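Local coordinates for coenzyme Q-binding protein COQ10 START domain-containing protein (Deinococcus radiodurans R1, PDB 3GGN), which is of unknown function but belongs to the START-like, Bet v 1-type superfamily and, like its COQ10-type relatives, may bind a hydrophobic ligand such as a lipid or quinone, at residues Y20-R24 with D69-I75. Numbering follows the deposited sequence.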
loop_
_atom_site.group_PDB
_atom_site.type_symbol
_atom_site.label_atom_id
_atom_site.label_comp_id
_atom_site.label_asym_id
_atom_site.label_seq_id
_atom_site.Cartn_x
_atom_site.Cartn_y
_atom_site.Cartn_z
ATOM N N TYR B 20 12.301 -4.868 10.335
ATOM C CA TYR B 20 11.828 -4.737 11.706
ATOM C C TYR B 20 11.457 -3.280 11.960
ATOM O O TYR B 20 10.459 -2.989 12.617
ATOM C CB TYR B 20 12.926 -5.157 12.687
ATOM C CG TYR B 20 12.750 -4.604 14.087
ATOM C CD1 TYR B 20 12.051 -5.318 15.068
ATOM C CD2 TYR B 20 13.265 -3.356 14.425
ATOM C CE1 TYR B 20 11.875 -4.792 16.354
ATOM C CE2 TYR B 20 13.093 -2.828 15.693
ATOM C CZ TYR B 20 12.402 -3.547 16.655
ATOM O OH TYR B 20 12.263 -3.014 17.921
ATOM N N ALA B 21 12.268 -2.375 11.419
ATOM C CA ALA B 21 12.066 -0.934 11.585
ATOM C C ALA B 21 10.698 -0.460 11.114
ATOM O O ALA B 21 10.075 0.393 11.753
ATOM C CB ALA B 21 13.160 -0.173 10.853
ATOM N N VAL B 22 10.229 -1.003 9.997
ATOM C CA VAL B 22 8.924 -0.612 9.474
ATOM C C VAL B 22 7.840 -1.089 10.432
ATOM O O VAL B 22 7.017 -0.296 10.895
ATOM C CB VAL B 22 8.665 -1.218 8.068
ATOM C CG1 VAL B 22 7.275 -0.830 7.574
ATOM C CG2 VAL B 22 9.729 -0.731 7.084
ATOM N N TRP B 23 7.855 -2.383 10.748
ATOM C CA TRP B 23 6.862 -2.961 11.652
ATOM C C TRP B 23 6.828 -2.334 13.043
ATOM O O TRP B 23 5.760 -2.218 13.641
ATOM C CB TRP B 23 7.079 -4.469 11.791
ATOM C CG TRP B 23 6.677 -5.222 10.571
ATOM C CD1 TRP B 23 7.369 -5.319 9.404
ATOM C CD2 TRP B 23 5.442 -5.916 10.369
ATOM N NE1 TRP B 23 6.640 -6.026 8.477
ATOM C CE2 TRP B 23 5.453 -6.405 9.044
ATOM C CE3 TRP B 23 4.324 -6.167 11.177
ATOM C CZ2 TRP B 23 4.386 -7.136 8.503
ATOM C CZ3 TRP B 23 3.262 -6.892 10.642
ATOM C CH2 TRP B 23 3.303 -7.368 9.315
ATOM N N ARG B 24 7.987 -1.930 13.556
ATOM C CA ARG B 24 8.065 -1.332 14.888
ATOM C C ARG B 24 7.359 0.021 14.976
ATOM O O ARG B 24 7.011 0.475 16.072
ATOM C CB ARG B 24 9.535 -1.188 15.329
ATOM C CG ARG B 24 9.708 -0.720 16.778
ATOM C CD ARG B 24 9.118 -1.737 17.760
ATOM N NE ARG B 24 9.192 -1.326 19.168
ATOM C CZ ARG B 24 8.428 -0.395 19.735
ATOM N NH1 ARG B 24 7.513 0.256 19.025
ATOM N NH2 ARG B 24 8.556 -0.131 21.032
ATOM N N ASP B 69 9.828 -7.111 22.308
ATOM C CA ASP B 69 10.353 -6.199 21.312
ATOM C C ASP B 69 11.860 -6.362 21.280
ATOM O O ASP B 69 12.594 -5.703 22.029
ATOM C CB ASP B 69 9.975 -4.755 21.643
ATOM C CG ASP B 69 10.561 -3.763 20.655
ATOM O OD1 ASP B 69 10.777 -4.145 19.481
ATOM O OD2 ASP B 69 10.803 -2.602 21.046
ATOM N N GLU B 70 12.303 -7.280 20.429
ATOM C CA GLU B 70 13.715 -7.577 20.254
ATOM C C GLU B 70 14.140 -6.993 18.921
ATOM O O GLU B 70 13.866 -7.562 17.866
ATOM C CB GLU B 70 13.936 -9.087 20.280
ATOM C CG GLU B 70 13.777 -9.683 21.668
ATOM C CD GLU B 70 13.509 -11.175 21.643
ATOM O OE1 GLU B 70 14.182 -11.894 20.870
ATOM O OE2 GLU B 70 12.629 -11.629 22.407
ATOM N N PRO B 71 14.821 -5.838 18.956
ATOM C CA PRO B 71 15.281 -5.164 17.741
ATOM C C PRO B 71 15.763 -6.106 16.650
ATOM O O PRO B 71 16.631 -6.948 16.874
ATOM C CB PRO B 71 16.382 -4.247 18.252
ATOM C CG PRO B 71 15.863 -3.853 19.602
ATOM C CD PRO B 71 15.360 -5.175 20.158
ATOM N N GLY B 72 15.168 -5.958 15.470
ATOM C CA GLY B 72 15.543 -6.766 14.323
ATOM C C GLY B 72 15.258 -8.249 14.413
ATOM O O GLY B 72 15.686 -9.003 13.541
ATOM N N LYS B 73 14.532 -8.678 15.443
ATOM C CA LYS B 73 14.230 -10.103 15.614
ATOM C C LYS B 73 12.759 -10.447 15.776
ATOM O O LYS B 73 12.241 -11.345 15.107
ATOM C CB LYS B 73 14.966 -10.671 16.831
ATOM C CG LYS B 73 16.441 -10.977 16.645
ATOM C CD LYS B 73 16.972 -11.668 17.906
ATOM C CE LYS B 73 18.389 -12.200 17.736
ATOM N NZ LYS B 73 19.401 -11.117 17.613
ATOM N N ARG B 74 12.089 -9.753 16.685
ATOM C CA ARG B 74 10.691 -10.049 16.934
ATOM C C ARG B 74 9.930 -8.955 17.651
ATOM O O ARG B 74 10.492 -8.189 18.430
ATOM C CB ARG B 74 10.580 -11.324 17.760
ATOM C CG ARG B 74 11.252 -11.212 19.105
ATOM C CD ARG B 74 10.441 -11.904 20.184
ATOM N NE ARG B 74 10.275 -13.328 19.922
ATOM C CZ ARG B 74 9.523 -14.129 20.665
ATOM N NH1 ARG B 74 8.870 -13.641 21.717
ATOM N NH2 ARG B 74 9.410 -15.411 20.351
ATOM N N ILE B 75 8.630 -8.915 17.385
ATOM C CA ILE B 75 7.728 -7.966 18.010
ATOM C C ILE B 75 6.464 -8.764 18.307
ATOM O O ILE B 75 5.946 -9.446 17.429
ATOM C CB ILE B 75 7.363 -6.813 17.060
ATOM C CG1 ILE B 75 8.636 -6.151 16.511
ATOM C CG2 ILE B 75 6.500 -5.800 17.808
ATOM C CD1 ILE B 75 8.372 -5.014 15.530
#
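Residues 20-24 of helix 16-24 pack against the turn of the hairpin formed by strands 59-70 and 74-79, with the CA atoms of Tyr20 and Gly72 5.0 Å apart. In this domain of a longer protein, consistent with a Bet v 1-like helix-grip fold, that sets a short helix against the antiparallel sheet. Lys73 and Arg74 both face Glu70 in a classic beta bulge, and Glu70 O takes both their N-H groups. Tyr20 swings its ring out beside this turn, CG anti to the backbone N (chi1 159°). Over one face lie Gly72 N, 3.1 Å from Tyr20 CG, and Pro71 CA, in a CH-pi contact; Arg24 CB lies over the opposite face. The Ile75 side chain crosses that of Tyr20 at about a right angle, CG1 3.5 Å from Tyr20 CE1. Tyr20 OH gives Asp69 OD1 a hydrogen bond of doubtfully short length (2.4 Å), ring and carboxylate nearly coplanar. Arg24, bent at chi2, forms a salt bridge from NE to Asp69 OD2 at 2.8 Å, nearly straight (168°) and from above the carboxylate plane. A phenylalanine in place of Tyr20 would probably leave Asp69 OD1 without its hydroxyl donor. Arg24 thus probably balances the carboxylate's charge, and the phenol probably adds a second tie.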